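PDB 4ERU: YciF Bacterial Stress Response Protein from Salmonella enterica subsp. enterica serovar Typhimurium, which is of unknown function but holds two magnesium ions inside a ferritin-like helix bundle and probably takes part in the bacterial stress response. Local coordinates for residues S22-L27 against E52-Q57; N40-Q45 against T154-S159; I58-Q63 against L139-D144; Q63-E66 against G70-L73. All coordinates share one frame; numbering follows the deposited sequence.

Helix 41-66 is the common thread of all four contacts, which follow one another from its start to its end in the order interaction 2, 1, 3, 4. Interaction 1 pairs it with helix 9-37 near the centre of the chain, at the magnesium site. Interactions 2 and 3 both pair it with helix 133-159, and their centres lie about 25 Å apart. Interaction 4 folds the following loop back onto its end, its centre about 36 Å from that of interaction 2 and on the opposite side of the chain's centre. Interaction 3 touches both interactions 1 and 4. One long helix thus joins its bundle partners from end to end, with the magnesium site near the middle.

Interaction 1. Residues S22-L27 against E52-Q57; sequences SAEKQL and EETQGQ. With MG (magnesium ion), chain E.
Glu24 and Gln57 meet through a magnesium ion that both bind, the carboxylate arriving from residues 22-27 of helix 9-37 and the amide from residues 52-57 of helix 41-66. Glu24 chelates the metal with both oxygens, OE1 at 2.3 Å and OE2 at 2.4 Å, while Gln57 offers its OE1 at 2.2 Å. The Glu24 chain bends sharply at its second torsion (chi2 -81°), and this turns the carboxylate toward the ion. Gln57 instead extends beyond CG and comes in across Glu24 at about a right angle, its amide plane 34° from that of the carboxylate. The two OE1 atoms would probably repel each other; sharing one cation should offset this. A water 2.1 Å from the magnesium donates to Thr54 OG1 over 2.8 Å, so Thr54 acts from the second shell. OG1 in turn is hydrogen-bonded to His50 O. The threonine methyl CG2 packs 3.5 Å from Glu24 OE2; on the hydroxyl side, Leu27 CD2 comes to 4.2 Å from Thr54 OG1. Tyr120 adds a hydrogen bond to Glu24 OE1, and Glu145 takes one from Gln57 NE2, which helps fix the rotation of the amide. The outer side is looser: Lys25 and Gln55 start out away from the partner helix, are more exposed, and do not reach across, although the Gln55 chain bends back somewhat. Glu146 completes the ligands given by the protein and also joins His50, Glu113 and Glu116 at the second magnesium. Two metals sharing a carboxylate recall the bridged dimetal centres, classically di-iron, of ferritin-like four-helix bundles; magnesium occupies both positions here.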
loop_
_atom_site.group_PDB
_atom_site.type_symbol
_atom_site.label_atom_id
_atom_site.label_comp_id
_atom_site.label_asym_id
_atom_site.label_seq_id
_atom_site.Cartn_x
_atom_site.Cartn_y
_atom_site.Cartn_z
ATOM N N SER A 22 -8.486 3.263 12.719
ATOM C CA SER A 22 -9.647 3.375 11.828
ATOM C C SER A 22 -9.609 2.404 10.637
ATOM O O SER A 22 -10.630 1.787 10.282
ATOM C CB SER A 22 -9.788 4.800 11.305
ATOM O OG SER A 22 -10.711 4.796 10.225
ATOM N N ALA A 23 -8.435 2.275 10.018
ATOM C CA ALA A 23 -8.257 1.360 8.880
ATOM C C ALA A 23 -8.620 -0.068 9.298
ATOM O O ALA A 23 -9.325 -0.778 8.563
ATOM C CB ALA A 23 -6.773 1.395 8.372
ATOM N N GLU A 24 -8.145 -0.494 10.475
ATOM C CA GLU A 24 -8.426 -1.851 10.922
ATOM C C GLU A 24 -9.915 -2.054 11.196
ATOM O O GLU A 24 -10.476 -3.086 10.811
ATOM C CB GLU A 24 -7.620 -2.210 12.158
ATOM C CG GLU A 24 -6.100 -2.092 12.020
ATOM C CD GLU A 24 -5.406 -3.254 11.340
ATOM O OE1 GLU A 24 -4.273 -3.608 11.774
ATOM O OE2 GLU A 24 -5.939 -3.814 10.366
ATOM N N LYS A 25 -10.552 -1.074 11.838
ATOM C CA LYS A 25 -12.000 -1.178 12.142
ATOM C C LYS A 25 -12.834 -1.262 10.854
ATOM O O LYS A 25 -13.741 -2.086 10.741
ATOM C CB LYS A 25 -12.468 -0.003 12.999
ATOM C CG LYS A 25 -11.898 -0.048 14.425
ATOM C CD LYS A 25 -12.597 0.946 15.405
ATOM C CE LYS A 25 -12.569 2.397 14.910
ATOM N NZ LYS A 25 -13.030 3.366 15.991
ATOM N N GLN A 26 -12.519 -0.394 9.893
ATOM C CA GLN A 26 -13.134 -0.450 8.579
ATOM C C GLN A 26 -12.943 -1.778 7.886
ATOM O O GLN A 26 -13.891 -2.301 7.316
ATOM C CB GLN A 26 -12.592 0.621 7.665
ATOM C CG GLN A 26 -13.024 2.008 8.001
ATOM C CD GLN A 26 -12.383 2.976 7.016
ATOM O OE1 GLN A 26 -12.718 2.961 5.824
ATOM N NE2 GLN A 26 -11.414 3.777 7.493
ATOM N N LEU A 27 -11.724 -2.316 7.933
ATOM C CA LEU A 27 -11.446 -3.583 7.304
ATOM C C LEU A 27 -12.315 -4.725 7.878
ATOM O O LEU A 27 -12.836 -5.535 7.097
ATOM C CB LEU A 27 -9.943 -3.893 7.374
ATOM C CG LEU A 27 -9.459 -5.135 6.630
ATOM C CD1 LEU A 27 -9.867 -5.119 5.115
ATOM C CD2 LEU A 27 -7.931 -5.247 6.815
ATOM N N GLU A 52 -10.369 -12.585 11.907
ATOM C CA GLU A 52 -10.081 -12.931 13.294
ATOM C C GLU A 52 -8.723 -12.344 13.710
ATOM O O GLU A 52 -8.583 -11.838 14.807
ATOM C CB GLU A 52 -10.138 -14.453 13.496
ATOM C CG GLU A 52 -8.796 -15.203 13.470
ATOM C CD GLU A 52 -8.967 -16.706 13.703
ATOM O OE1 GLU A 52 -9.539 -17.400 12.816
ATOM O OE2 GLU A 52 -8.540 -17.178 14.787
ATOM N N GLU A 53 -7.749 -12.390 12.789
ATOM C CA GLU A 53 -6.396 -11.842 12.976
ATOM C C GLU A 53 -6.430 -10.318 13.187
ATOM O O GLU A 53 -5.759 -9.790 14.071
ATOM C CB GLU A 53 -5.468 -12.217 11.788
ATOM C CG GLU A 53 -4.277 -11.230 11.540
ATOM C CD GLU A 53 -3.219 -11.736 10.539
ATOM O OE1 GLU A 53 -2.734 -12.885 10.706
ATOM O OE2 GLU A 53 -2.859 -10.974 9.592
ATOM N N THR A 54 -7.211 -9.630 12.360
ATOM C CA THR A 54 -7.404 -8.169 12.454
ATOM C C THR A 54 -8.047 -7.793 13.777
ATOM O O THR A 54 -7.667 -6.796 14.373
ATOM C CB THR A 54 -8.260 -7.597 11.270
ATOM O OG1 THR A 54 -7.634 -7.962 10.039
ATOM C CG2 THR A 54 -8.390 -6.040 11.358
ATOM N N GLN A 55 -8.988 -8.612 14.243
ATOM C CA GLN A 55 -9.579 -8.421 15.560
ATOM C C GLN A 55 -8.482 -8.362 16.633
ATOM O O GLN A 55 -8.466 -7.439 17.441
ATOM C CB GLN A 55 -10.570 -9.540 15.872
ATOM C CG GLN A 55 -11.875 -9.561 14.988
ATOM C CD GLN A 55 -12.834 -8.424 15.350
ATOM O OE1 GLN A 55 -12.528 -7.262 15.125
ATOM N NE2 GLN A 55 -13.989 -8.760 15.904
ATOM N N GLY A 56 -7.569 -9.343 16.637
ATOM C CA GLY A 56 -6.466 -9.371 17.587
ATOM C C GLY A 56 -5.526 -8.179 17.415
ATOM O O GLY A 56 -4.947 -7.685 18.389
ATOM N N GLN A 57 -5.403 -7.698 16.183
ATOM C CA GLN A 57 -4.565 -6.542 15.909
ATOM C C GLN A 57 -5.170 -5.255 16.464
ATOM O O GLN A 57 -4.450 -4.373 16.920
ATOM C CB GLN A 57 -4.267 -6.433 14.418
ATOM C CG GLN A 57 -3.301 -7.516 13.977
ATOM C CD GLN A 57 -3.274 -7.739 12.463
ATOM O OE1 GLN A 57 -4.025 -7.108 11.704
ATOM N NE2 GLN A 57 -2.391 -8.642 12.023
HETATM MG MG MG E . -4.124 -5.432 10.308
HETATM O O HOH W 1 -5.427 -6.579 9.032
#

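Interaction 2. Residues N40-Q45 against T154-S159; sequences NEKLSQ and TDLAVS
Leu43, which packs against Leu156 across the contact, has its backbone N tied to Asn40 OD1 by a hydrogen bond of 3.0 Å. The donor lies in the carbonyl plane, on a lone pair of OD1, and the N-H points at the oxygen with an angle of 150°. Asn40 is the N-cap of helix 41-66, and its backbone O also receives Ser44 N, so one residue satisfies two amides of the opening turn.

With the start of the helix secured in this way, the packing surface is built by Leu43 and Lys42. Leu156 points toward the capped helix and divides its two methyls between these neighbours. CD1 rests 4.0 Å from Leu43 CD1 and at the same separation from Leu43 CA, touching both the backbone and the side chain of Leu43. The other methyl, Leu156 CD2, lies 4.0 Å from Lys42 CB. The lysine chain bends at its third and fourth torsions and curls over this methyl, bringing NZ to 3.4 Å from Ser159 OG at the solvent-exposed edge of the contact, where Lys42 and Ser159 lie. The contact therefore grades from an apolar leucine pair, with Leu43 buried, to a polar fringe.

The two helical segments run nearly antiparallel, at 165°, with axes 10.9 Å apart. Helix 99-130 packs against both segments: Ile106 touches both Leu43 and Ala157 and Asp102 touches Asn40 and Leu43, while Thr125 of the second subunit packs on Ala157 and Val158.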
loop_
_atom_site.group_PDB
_atom_site.type_symbol
_atom_site.label_atom_id
_atom_site.label_comp_id
_atom_site.label_asym_id
_atom_site.label_seq_id
_atom_site.Cartn_x
_atom_site.Cartn_y
_atom_site.Cartn_z
ATOM N N ASN A 40 -14.303 -19.588 -4.278
ATOM C CA ASN A 40 -13.173 -20.419 -3.878
ATOM C C ASN A 40 -13.112 -20.541 -2.372
ATOM O O ASN A 40 -12.959 -19.541 -1.668
ATOM C CB ASN A 40 -11.841 -19.877 -4.370
ATOM C CG ASN A 40 -10.699 -20.826 -4.055
ATOM O OD1 ASN A 40 -9.986 -20.656 -3.075
ATOM N ND2 ASN A 40 -10.563 -21.874 -4.866
ATOM N N GLU A 41 -13.229 -21.771 -1.879
ATOM C CA GLU A 41 -13.262 -22.032 -0.444
ATOM C C GLU A 41 -11.998 -21.591 0.294
ATOM O O GLU A 41 -12.090 -20.955 1.344
ATOM C CB GLU A 41 -13.567 -23.509 -0.167
ATOM C CG GLU A 41 -14.965 -23.733 0.399
ATOM C CD GLU A 41 -15.175 -22.986 1.698
ATOM O OE1 GLU A 41 -14.358 -23.156 2.635
ATOM O OE2 GLU A 41 -16.158 -22.221 1.782
ATOM N N LYS A 42 -10.831 -21.926 -0.254
ATOM C CA LYS A 42 -9.558 -21.514 0.335
ATOM C C LYS A 42 -9.405 -19.984 0.506
ATOM O O LYS A 42 -8.886 -19.521 1.531
ATOM C CB LYS A 42 -8.372 -22.075 -0.454
ATOM C CG LYS A 42 -7.894 -23.455 0.000
ATOM C CD LYS A 42 -6.551 -23.805 -0.643
ATOM C CE LYS A 42 -6.688 -24.057 -2.154
ATOM N NZ LYS A 42 -5.559 -23.456 -2.943
ATOM N N LEU A 43 -9.849 -19.215 -0.480
ATOM C CA LEU A 43 -9.785 -17.761 -0.393
ATOM C C LEU A 43 -10.831 -17.275 0.614
ATOM O O LEU A 43 -10.598 -16.347 1.390
ATOM C CB LEU A 43 -10.015 -17.111 -1.760
ATOM C CG LEU A 43 -10.034 -15.569 -1.837
ATOM C CD1 LEU A 43 -8.792 -14.918 -1.190
ATOM C CD2 LEU A 43 -10.213 -15.079 -3.278
ATOM N N SER A 44 -11.977 -17.942 0.605
ATOM C CA SER A 44 -13.033 -17.659 1.552
ATOM C C SER A 44 -12.481 -17.856 2.978
ATOM O O SER A 44 -12.652 -16.989 3.845
ATOM C CB SER A 44 -14.213 -18.573 1.267
ATOM O OG SER A 44 -15.383 -18.060 1.857
ATOM N N GLN A 45 -11.781 -18.971 3.205
ATOM C CA GLN A 45 -11.190 -19.230 4.508
ATOM C C GLN A 45 -10.114 -18.209 4.889
ATOM O O GLN A 45 -9.988 -17.874 6.048
ATOM C CB GLN A 45 -10.610 -20.643 4.595
ATOM C CG GLN A 45 -11.688 -21.735 4.801
ATOM C CD GLN A 45 -11.200 -23.156 4.434
ATOM O OE1 GLN A 45 -10.003 -23.381 4.193
ATOM N NE2 GLN A 45 -12.132 -24.113 4.385
ATOM N N THR A 154 -0.384 -14.064 -1.838
ATOM C CA THR A 154 0.415 -14.362 -3.032
ATOM C C THR A 154 0.314 -15.853 -3.421
ATOM O O THR A 154 0.079 -16.190 -4.600
ATOM C CB THR A 154 1.874 -13.894 -2.871
ATOM O OG1 THR A 154 1.903 -12.458 -2.835
ATOM C CG2 THR A 154 2.760 -14.382 -4.021
ATOM N N ASP A 155 0.456 -16.740 -2.430
ATOM C CA ASP A 155 0.226 -18.171 -2.642
ATOM C C ASP A 155 -1.100 -18.448 -3.331
ATOM O O ASP A 155 -1.126 -19.158 -4.355
ATOM C CB ASP A 155 0.321 -18.962 -1.328
ATOM C CG ASP A 155 1.728 -19.489 -1.079
ATOM O OD1 ASP A 155 2.660 -19.157 -1.860
ATOM O OD2 ASP A 155 1.910 -20.232 -0.098
ATOM N N LEU A 156 -2.189 -17.864 -2.814
ATOM C CA LEU A 156 -3.494 -17.991 -3.475
ATOM C C LEU A 156 -3.539 -17.358 -4.873
ATOM O O LEU A 156 -4.152 -17.933 -5.773
ATOM C CB LEU A 156 -4.640 -17.472 -2.595
ATOM C CG LEU A 156 -4.866 -18.259 -1.289
ATOM C CD1 LEU A 156 -5.839 -17.515 -0.416
ATOM C CD2 LEU A 156 -5.364 -19.665 -1.543
ATOM N N ALA A 157 -2.892 -16.205 -5.072
ATOM C CA ALA A 157 -2.868 -15.566 -6.419
ATOM C C ALA A 157 -2.257 -16.510 -7.477
ATOM O O ALA A 157 -2.782 -16.670 -8.599
ATOM C CB ALA A 157 -2.078 -14.229 -6.394
ATOM N N VAL A 158 -1.121 -17.098 -7.110
ATOM C CA VAL A 158 -0.374 -18.010 -7.966
ATOM C C VAL A 158 -1.104 -19.359 -8.143
ATOM O O VAL A 158 -1.118 -19.918 -9.222
ATOM C CB VAL A 158 1.077 -18.192 -7.428
ATOM C CG1 VAL A 158 1.778 -19.317 -8.147
ATOM C CG2 VAL A 158 1.862 -16.881 -7.574
ATOM N N SER A 159 -1.724 -19.844 -7.079
ATOM C CA SER A 159 -2.577 -21.031 -7.088
ATOM C C SER A 159 -3.916 -20.893 -7.854
ATOM O O SER A 159 -4.594 -21.896 -8.098
ATOM C CB SER A 159 -2.881 -21.390 -5.641
ATOM O OG SER A 159 -3.616 -22.587 -5.543
#

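Interaction 3. Residues I58-Q63 against L139-D144; sequences IERIDQ and LKETLD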
loop_
_atom_site.group_PDB
_atom_site.type_symbol
_atom_site.label_atom_id
_atom_site.label_comp_id
_atom_site.label_asym_id
_atom_site.label_seq_id
_atom_site.Cartn_x
_atom_site.Cartn_y
_atom_site.Cartn_z
ATOM N N ILE A 58 -6.497 -5.155 16.442
ATOM C CA ILE A 58 -7.142 -4.011 17.082
ATOM C C ILE A 58 -6.932 -4.074 18.609
ATOM O O ILE A 58 -6.681 -3.043 19.254
ATOM C CB ILE A 58 -8.628 -3.932 16.696
ATOM C CG1 ILE A 58 -8.763 -3.626 15.192
ATOM C CG2 ILE A 58 -9.372 -2.904 17.561
ATOM C CD1 ILE A 58 -10.229 -3.807 14.630
ATOM N N GLU A 59 -7.031 -5.268 19.185
ATOM C CA GLU A 59 -6.782 -5.422 20.613
ATOM C C GLU A 59 -5.350 -5.029 20.971
ATOM O O GLU A 59 -5.122 -4.434 22.022
ATOM C CB GLU A 59 -7.100 -6.842 21.098
ATOM C CG GLU A 59 -6.501 -7.159 22.476
ATOM C CD GLU A 59 -7.125 -6.347 23.591
ATOM O OE1 GLU A 59 -8.327 -6.012 23.485
ATOM O OE2 GLU A 59 -6.410 -6.033 24.566
ATOM N N ARG A 60 -4.389 -5.316 20.090
ATOM C CA ARG A 60 -3.003 -4.839 20.346
ATOM C C ARG A 60 -2.936 -3.313 20.401
ATOM O O ARG A 60 -2.173 -2.727 21.189
ATOM C CB ARG A 60 -1.997 -5.322 19.294
ATOM C CG ARG A 60 -1.781 -6.790 19.255
ATOM C CD ARG A 60 -0.369 -7.189 18.728
ATOM N NE ARG A 60 -0.343 -8.655 18.624
ATOM C CZ ARG A 60 -0.596 -9.344 17.510
ATOM N NH1 ARG A 60 -0.816 -8.715 16.355
ATOM N NH2 ARG A 60 -0.601 -10.671 17.541
ATOM N N ILE A 61 -3.675 -2.665 19.516
ATOM C CA ILE A 61 -3.674 -1.216 19.495
ATOM C C ILE A 61 -4.251 -0.700 20.839
ATOM O O ILE A 61 -3.694 0.224 21.418
ATOM C CB ILE A 61 -4.443 -0.639 18.281
ATOM C CG1 ILE A 61 -3.731 -1.003 16.949
ATOM C CG2 ILE A 61 -4.652 0.883 18.437
ATOM C CD1 ILE A 61 -4.434 -0.457 15.643
ATOM N N ASP A 62 -5.340 -1.304 21.343
ATOM C CA ASP A 62 -5.841 -0.892 22.670
ATOM C C ASP A 62 -4.760 -1.051 23.748
ATOM O O ASP A 62 -4.548 -0.142 24.546
ATOM C CB ASP A 62 -7.120 -1.628 23.078
ATOM C CG ASP A 62 -8.284 -1.303 22.182
ATOM O OD1 ASP A 62 -8.324 -0.196 21.588
ATOM O OD2 ASP A 62 -9.167 -2.168 22.058
ATOM N N GLN A 63 -4.072 -2.192 23.736
ATOM C CA GLN A 63 -2.900 -2.418 24.602
ATOM C C GLN A 63 -1.768 -1.413 24.441
ATOM O O GLN A 63 -1.174 -0.987 25.431
ATOM C CB GLN A 63 -2.343 -3.819 24.412
ATOM C CG GLN A 63 -3.251 -4.921 24.879
ATOM C CD GLN A 63 -2.610 -6.269 24.645
ATOM O OE1 GLN A 63 -3.249 -7.193 24.168
ATOM N NE2 GLN A 63 -1.319 -6.378 24.963
ATOM N N LEU A 139 3.700 -3.746 17.941
ATOM C CA LEU A 139 3.677 -3.287 16.554
ATOM C C LEU A 139 4.434 -4.242 15.666
ATOM O O LEU A 139 3.954 -4.560 14.565
ATOM C CB LEU A 139 4.223 -1.865 16.419
ATOM C CG LEU A 139 3.307 -0.783 17.008
ATOM C CD1 LEU A 139 4.115 0.481 17.350
ATOM C CD2 LEU A 139 2.046 -0.437 16.123
ATOM N N LYS A 140 5.591 -4.716 16.133
ATOM C CA LYS A 140 6.386 -5.663 15.366
ATOM C C LYS A 140 5.638 -6.968 15.163
ATOM O O LYS A 140 5.755 -7.586 14.105
ATOM C CB LYS A 140 7.709 -5.968 16.063
ATOM C CG LYS A 140 8.799 -4.970 15.800
ATOM C CD LYS A 140 10.110 -5.370 16.552
ATOM C CE LYS A 140 11.316 -4.706 15.919
ATOM N NZ LYS A 140 12.653 -5.289 16.348
ATOM N N GLU A 141 4.895 -7.399 16.182
ATOM C CA GLU A 141 4.061 -8.594 16.052
ATOM C C GLU A 141 2.973 -8.454 14.974
ATOM O O GLU A 141 2.764 -9.357 14.181
ATOM C CB GLU A 141 3.403 -8.953 17.367
ATOM C CG GLU A 141 4.185 -9.898 18.225
ATOM C CD GLU A 141 3.327 -10.410 19.377
ATOM O OE1 GLU A 141 3.492 -9.927 20.526
ATOM O OE2 GLU A 141 2.448 -11.271 19.119
ATOM N N THR A 142 2.261 -7.339 14.967
ATOM C CA THR A 142 1.260 -7.130 13.925
ATOM C C THR A 142 1.943 -7.073 12.546
ATOM O O THR A 142 1.450 -7.650 11.564
ATOM C CB THR A 142 0.482 -5.833 14.154
ATOM O OG1 THR A 142 -0.351 -5.977 15.316
ATOM C CG2 THR A 142 -0.383 -5.493 12.884
ATOM N N LEU A 143 3.070 -6.378 12.473
ATOM C CA LEU A 143 3.773 -6.199 11.220
ATOM C C LEU A 143 4.152 -7.552 10.599
ATOM O O LEU A 143 3.933 -7.800 9.388
ATOM C CB LEU A 143 5.023 -5.355 11.451
ATOM C CG LEU A 143 5.943 -5.098 10.253
ATOM C CD1 LEU A 143 5.196 -4.407 9.109
ATOM C CD2 LEU A 143 7.141 -4.256 10.697
ATOM N N ASP A 144 4.705 -8.421 11.442
ATOM C CA ASP A 144 5.038 -9.775 11.050
ATOM C C ASP A 144 3.817 -10.517 10.519
ATOM O O ASP A 144 3.875 -11.085 9.425
ATOM C CB ASP A 144 5.674 -10.532 12.230
ATOM C CG ASP A 144 5.955 -11.982 11.891
ATOM O OD1 ASP A 144 7.010 -12.253 11.267
ATOM O OD2 ASP A 144 5.107 -12.849 12.216
#
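Arg60 supplies the reach of this contact: its chain is extended from CG to NE and carries the guanidinium across to Glu141 and Thr142. The hydrogen bonding rests on one bond, from Arg60 NH1 to Thr142 OG1, 3.0 Å long with an N-H...O angle of 150°. The hydroxyl sits at the edge of the guanidinium, only 12° out of its plane. Electrostatics come next. Glu141 OE2 approaches Arg60 NH2 to 3.5 Å, but from well out of the plane and with its carboxylate tilted 51° against the guanidinium, so this salt bridge works by charge alone, with no N-H aimed at the oxygen. The stronger ionic partner of Arg60 NH2 is Glu145, one turn on along the same helix as Glu141. Van der Waals contact accounts for the rest: Glu141 CB lies over the centre of one guanidinium face, 3.9 Å above it, and Arg60 CD passes 3.6 Å from Thr142 OG1.

Face and edge are thus used for different purposes, the edge for direction and the face for packing. Glu145 also accepts from Gln57 NE2, a ligand residue of the nearby magnesium, so the arginine charge would probably moderate the negative charge gathered just outside the metal site.

Interaction 4. Residues Q63-E66 against G70-L73; sequences QIVE and GIKL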
loop_
_atom_site.group_PDB
_atom_site.type_symbol
_atom_site.label_atom_id
_atom_site.label_comp_id
_atom_site.label_asym_id
_atom_site.label_seq_id
_atom_site.Cartn_x
_atom_site.Cartn_y
_atom_site.Cartn_z
ATOM N N GLN A 63 -4.072 -2.192 23.736
ATOM C CA GLN A 63 -2.900 -2.418 24.602
ATOM C C GLN A 63 -1.768 -1.413 24.441
ATOM O O GLN A 63 -1.174 -0.987 25.431
ATOM C CB GLN A 63 -2.343 -3.819 24.412
ATOM C CG GLN A 63 -3.251 -4.921 24.879
ATOM C CD GLN A 63 -2.610 -6.269 24.645
ATOM O OE1 GLN A 63 -3.249 -7.193 24.168
ATOM N NE2 GLN A 63 -1.319 -6.378 24.963
ATOM N N ILE A 64 -1.440 -1.050 23.203
ATOM C CA ILE A 64 -0.468 0.020 22.939
ATOM C C ILE A 64 -0.920 1.340 23.601
ATOM O O ILE A 64 -0.108 2.053 24.213
ATOM C CB ILE A 64 -0.223 0.214 21.405
ATOM C CG1 ILE A 64 0.647 -0.928 20.858
ATOM C CG2 ILE A 64 0.399 1.578 21.108
ATOM C CD1 ILE A 64 0.458 -1.239 19.353
ATOM N N VAL A 65 -2.208 1.649 23.465
ATOM C CA VAL A 65 -2.784 2.871 24.015
ATOM C C VAL A 65 -2.711 2.870 25.558
ATOM O O VAL A 65 -2.341 3.882 26.157
ATOM C CB VAL A 65 -4.218 3.115 23.486
ATOM C CG1 VAL A 65 -4.875 4.326 24.168
ATOM C CG2 VAL A 65 -4.178 3.330 21.982
ATOM N N GLU A 66 -3.010 1.737 26.195
ATOM C CA GLU A 66 -2.859 1.626 27.655
ATOM C C GLU A 66 -1.400 1.628 28.153
ATOM O O GLU A 66 -1.159 1.882 29.338
ATOM C CB GLU A 66 -3.558 0.377 28.179
ATOM C CG GLU A 66 -5.073 0.434 28.119
ATOM C CD GLU A 66 -5.686 -0.931 27.751
ATOM O OE1 GLU A 66 -6.839 -0.962 27.224
ATOM O OE2 GLU A 66 -4.999 -1.973 27.967
ATOM N N GLY A 70 -0.417 9.667 27.510
ATOM C CA GLY A 70 -0.195 10.596 26.408
ATOM C C GLY A 70 -0.081 9.925 25.035
ATOM O O GLY A 70 0.248 10.590 24.053
ATOM N N ILE A 71 -0.291 8.605 24.965
ATOM C CA ILE A 71 -0.791 8.006 23.736
ATOM C C ILE A 71 -2.297 8.001 23.924
ATOM O O ILE A 71 -2.825 7.238 24.723
ATOM C CB ILE A 71 -0.317 6.568 23.479
ATOM C CG1 ILE A 71 1.172 6.526 23.163
ATOM C CG2 ILE A 71 -1.114 5.975 22.287
ATOM C CD1 ILE A 71 1.689 5.124 22.941
ATOM N N LYS A 72 -2.966 8.910 23.233
ATOM C CA LYS A 72 -4.414 8.963 23.211
ATOM C C LYS A 72 -4.849 8.986 21.744
ATOM O O LYS A 72 -4.383 9.843 20.994
ATOM C CB LYS A 72 -4.910 10.219 23.942
ATOM C CG LYS A 72 -6.364 10.651 23.586
ATOM C CD LYS A 72 -7.068 11.350 24.781
ATOM C CE LYS A 72 -8.506 11.781 24.403
ATOM N NZ LYS A 72 -8.509 13.104 23.668
ATOM N N LEU A 73 -5.731 8.069 21.347
ATOM C CA LEU A 73 -6.267 8.015 19.969
ATOM C C LEU A 73 -7.240 9.139 19.639
ATOM O O LEU A 73 -8.048 9.522 20.479
ATOM C CB LEU A 73 -6.975 6.685 19.715
ATOM C CG LEU A 73 -6.133 5.425 19.896
ATOM C CD1 LEU A 73 -6.963 4.198 19.612
ATOM C CD2 LEU A 73 -4.899 5.469 19.003
#
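Val65 meets the returning loop with both of its methyls, and its CB lies 4.4 Å from Ile71 CG2, on the side facing the loop. From there the side chain forks. CG1, placed anti to the backbone N (chi1 174°), comes up to a polar atom, lying 3.6 Å from Ile71 O. CG2 meets only carbon across the contact: it nestles against Leu73 CG at 3.5 Å, close to both leucine methyls, with CD2 3.7 Å away, and it keeps 4.1 Å from Ile71 CG2. One methyl thus touches two branched side chains.

Ile71 presses from the loop toward the helix, and its own tip goes further along. CD1 reaches the last turn at 3.8 Å from Ile64 O, and at 4.2 Å from Ile64 CG2. The Ile64 carbonyl already accepts from Ser67 OG, so the methyl contact adds packing to an oxygen that has a partner.

In the bundle, this apolar contact lies where helix 41-66 ends and the chain doubles back beside it. Ile71 rests on Phe13 and Leu73 on Leu17 and Tyr21 of helix 9-37, while Ile64 faces Leu17 there and Ala135, Leu138 and Leu139 of helix 133-159.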